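Long-range contact in transcriptional regulator, MarR family (PDB 3CDH), which probably binds DNA as a helix-turn-helix transcription factor of the MarR family and so regulates transcription: residues B[86-91]-B[100-105]. Residues are numbered along the deposited sequence; the frame is centred on the assembly and turned at random.
With GOL (glycerol), chain K.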
loop_
_atom_site.group_PDB
_atom_site.type_symbol
_atom_site.label_atom_id
_atom_site.label_comp_id
_atom_site.label_asym_id
_atom_site.label_seq_id
_atom_site.Cartn_x
_atom_site.Cartn_y
_atom_site.Cartn_z
ATOM N N LEU B 86 -3.332 -14.848 -21.814
ATOM C CA LEU B 86 -4.387 -14.129 -21.084
ATOM C C LEU B 86 -4.728 -12.784 -21.685
ATOM O O LEU B 86 -5.841 -12.275 -21.515
ATOM C CB LEU B 86 -4.004 -13.959 -19.615
ATOM C CG LEU B 86 -3.767 -15.303 -18.927
ATOM C CD1 LEU B 86 -3.436 -15.067 -17.461
ATOM C CD2 LEU B 86 -4.972 -16.278 -19.104
ATOM N N VAL B 87 -3.773 -12.212 -22.410
ATOM C CA VAL B 87 -3.841 -10.799 -22.785
ATOM C C VAL B 87 -3.261 -10.597 -24.170
ATOM O O VAL B 87 -2.303 -11.250 -24.525
ATOM C CB VAL B 87 -3.069 -9.971 -21.733
ATOM C CG1 VAL B 87 -2.566 -8.710 -22.301
ATOM C CG2 VAL B 87 -3.975 -9.673 -20.572
ATOM N N THR B 88 -3.823 -9.701 -24.968
ATOM C CA THR B 88 -3.266 -9.481 -26.316
ATOM C C THR B 88 -3.125 -7.992 -26.689
ATOM O O THR B 88 -3.786 -7.152 -26.089
ATOM C CB THR B 88 -4.054 -10.334 -27.342
ATOM O OG1 THR B 88 -3.302 -10.462 -28.544
ATOM C CG2 THR B 88 -5.427 -9.757 -27.620
ATOM N N ARG B 89 -2.242 -7.673 -27.636
ATOM C CA ARG B 89 -2.088 -6.283 -28.101
ATOM C C ARG B 89 -3.150 -5.981 -29.143
ATOM O O ARG B 89 -3.419 -6.791 -30.027
ATOM C CB ARG B 89 -0.700 -5.990 -28.704
ATOM C CG ARG B 89 0.494 -6.665 -28.041
ATOM C CD ARG B 89 1.141 -5.845 -26.940
ATOM N NE ARG B 89 1.620 -6.707 -25.857
ATOM C CZ ARG B 89 2.700 -6.469 -25.125
ATOM N NH1 ARG B 89 3.459 -5.404 -25.341
ATOM N NH2 ARG B 89 3.025 -7.316 -24.175
ATOM N N VAL B 90 -3.756 -4.812 -29.023
ATOM C CA VAL B 90 -4.732 -4.337 -29.980
ATOM C C VAL B 90 -3.965 -3.760 -31.173
ATOM O O VAL B 90 -3.063 -2.928 -31.000
ATOM C CB VAL B 90 -5.612 -3.276 -29.319
ATOM C CG1 VAL B 90 -6.745 -2.827 -30.243
ATOM C CG2 VAL B 90 -6.179 -3.832 -28.025
ATOM N N ALA B 91 -4.307 -4.236 -32.375
ATOM C CA ALA B 91 -3.655 -3.800 -33.636
ATOM C C ALA B 91 -3.894 -2.308 -33.944
ATOM O O ALA B 91 -4.941 -1.762 -33.568
ATOM C CB ALA B 91 -4.103 -4.679 -34.812
ATOM N N ARG B 100 -2.186 -0.483 -26.914
ATOM C CA ARG B 100 -3.295 -0.828 -26.078
ATOM C C ARG B 100 -3.362 -2.334 -25.955
ATOM O O ARG B 100 -2.854 -3.042 -26.783
ATOM C CB ARG B 100 -4.570 -0.326 -26.713
ATOM C CG ARG B 100 -5.102 0.942 -26.154
ATOM C CD ARG B 100 -5.197 1.960 -27.217
ATOM N NE ARG B 100 -5.913 3.141 -26.773
ATOM C CZ ARG B 100 -5.434 4.373 -26.856
ATOM N NH1 ARG B 100 -6.158 5.387 -26.427
ATOM N NH2 ARG B 100 -4.231 4.587 -27.362
ATOM N N VAL B 101 -4.006 -2.819 -24.914
ATOM C CA VAL B 101 -3.925 -4.215 -24.569
ATOM C C VAL B 101 -5.289 -4.675 -24.113
ATOM O O VAL B 101 -6.010 -3.911 -23.499
ATOM C CB VAL B 101 -2.847 -4.364 -23.481
ATOM C CG1 VAL B 101 -3.285 -5.215 -22.367
ATOM C CG2 VAL B 101 -1.585 -4.881 -24.100
ATOM N N ARG B 102 -5.671 -5.901 -24.437
ATOM C CA ARG B 102 -6.993 -6.381 -24.031
ATOM C C ARG B 102 -6.972 -7.844 -23.583
ATOM O O ARG B 102 -6.015 -8.575 -23.881
ATOM C CB ARG B 102 -8.015 -6.176 -25.144
ATOM C CG ARG B 102 -7.740 -6.972 -26.377
ATOM C CD ARG B 102 -8.985 -7.095 -27.264
ATOM N NE ARG B 102 -8.648 -7.717 -28.549
ATOM C CZ ARG B 102 -8.741 -9.029 -28.820
ATOM N NH1 ARG B 102 -8.391 -9.494 -30.018
ATOM N NH2 ARG B 102 -9.191 -9.891 -27.912
ATOM N N LEU B 103 -8.010 -8.264 -22.860
ATOM C CA LEU B 103 -8.149 -9.672 -22.489
ATOM C C LEU B 103 -8.426 -10.535 -23.704
ATOM O O LEU B 103 -9.081 -10.077 -24.657
ATOM C CB LEU B 103 -9.283 -9.854 -21.496
ATOM C CG LEU B 103 -8.990 -9.141 -20.181
ATOM C CD1 LEU B 103 -10.163 -9.264 -19.207
ATOM C CD2 LEU B 103 -7.686 -9.676 -19.567
ATOM N N THR B 104 -7.904 -11.758 -23.683
ATOM C CA THR B 104 -8.318 -12.768 -24.632
ATOM C C THR B 104 -9.589 -13.353 -24.054
ATOM O O THR B 104 -10.003 -12.940 -22.971
ATOM C CB THR B 104 -7.281 -13.887 -24.735
ATOM O OG1 THR B 104 -7.110 -14.491 -23.452
ATOM C CG2 THR B 104 -5.944 -13.374 -25.240
ATOM N N ASP B 105 -10.214 -14.310 -24.732
ATOM C CA ASP B 105 -11.385 -14.973 -24.148
ATOM C C ASP B 105 -11.072 -15.664 -22.839
ATOM O O ASP B 105 -11.821 -15.542 -21.861
ATOM C CB ASP B 105 -12.003 -15.985 -25.108
ATOM C CG ASP B 105 -12.833 -15.320 -26.164
ATOM O OD1 ASP B 105 -12.901 -14.051 -26.162
ATOM O OD2 ASP B 105 -13.410 -16.053 -27.005
HETATM C C1 GOL K . -9.231 -6.222 -32.030
HETATM O O1 GOL K . -9.451 -5.636 -30.776
HETATM C C2 GOL K . -7.728 -6.366 -32.100
HETATM O O2 GOL K . -7.138 -5.238 -32.702
HETATM C C3 GOL K . -7.329 -7.610 -32.866
HETATM O O3 GOL K . -6.055 -7.920 -32.348
#
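Thr88 lays its methyl CG2 over the centre of one face of the Arg102 guanidinium, 3.6 Å from CZ, the two side chains running side by side on one face of an antiparallel strand pair. Arg102 starts with CG between its backbone N and carbonyl carbon (chi1 65°) and then extends to NE, which brings the flat group against the Thr88 methyl; NH2 bonds the Leu103 carbonyl, and NE makes a weak bond to a glycerol whose O2 accepts Ala91 N. Beneath this pair the backbones exchange two hydrogen bonds, Thr88 N to Arg102 O at 2.7 Å and Arg102 N to Thr88 O at 2.8 Å. On the other face Val87 CG1 meets Val101 CG1 at 3.6 Å, the side chains crossing nearly at right angles, while Val87 CG2 touches Leu103 CD2. Leu52 and Val78, from helices 43-54 and 71-84, cover this side. Arg89, its charged member, runs beside Val101; one of its two conformers reaches Asp79 and Asp82. Where strand 100-103 leads into helix 105-130, Thr104 N bonds Leu86 O at 3.0 Å, and Thr104 OG1, bonded to Gly85 O and Gly107 N, N-caps that helix. Strands 87-89 and 100-103 are the beta hairpin that forms the wing of the MarR-family winged helix-turn-helix domain.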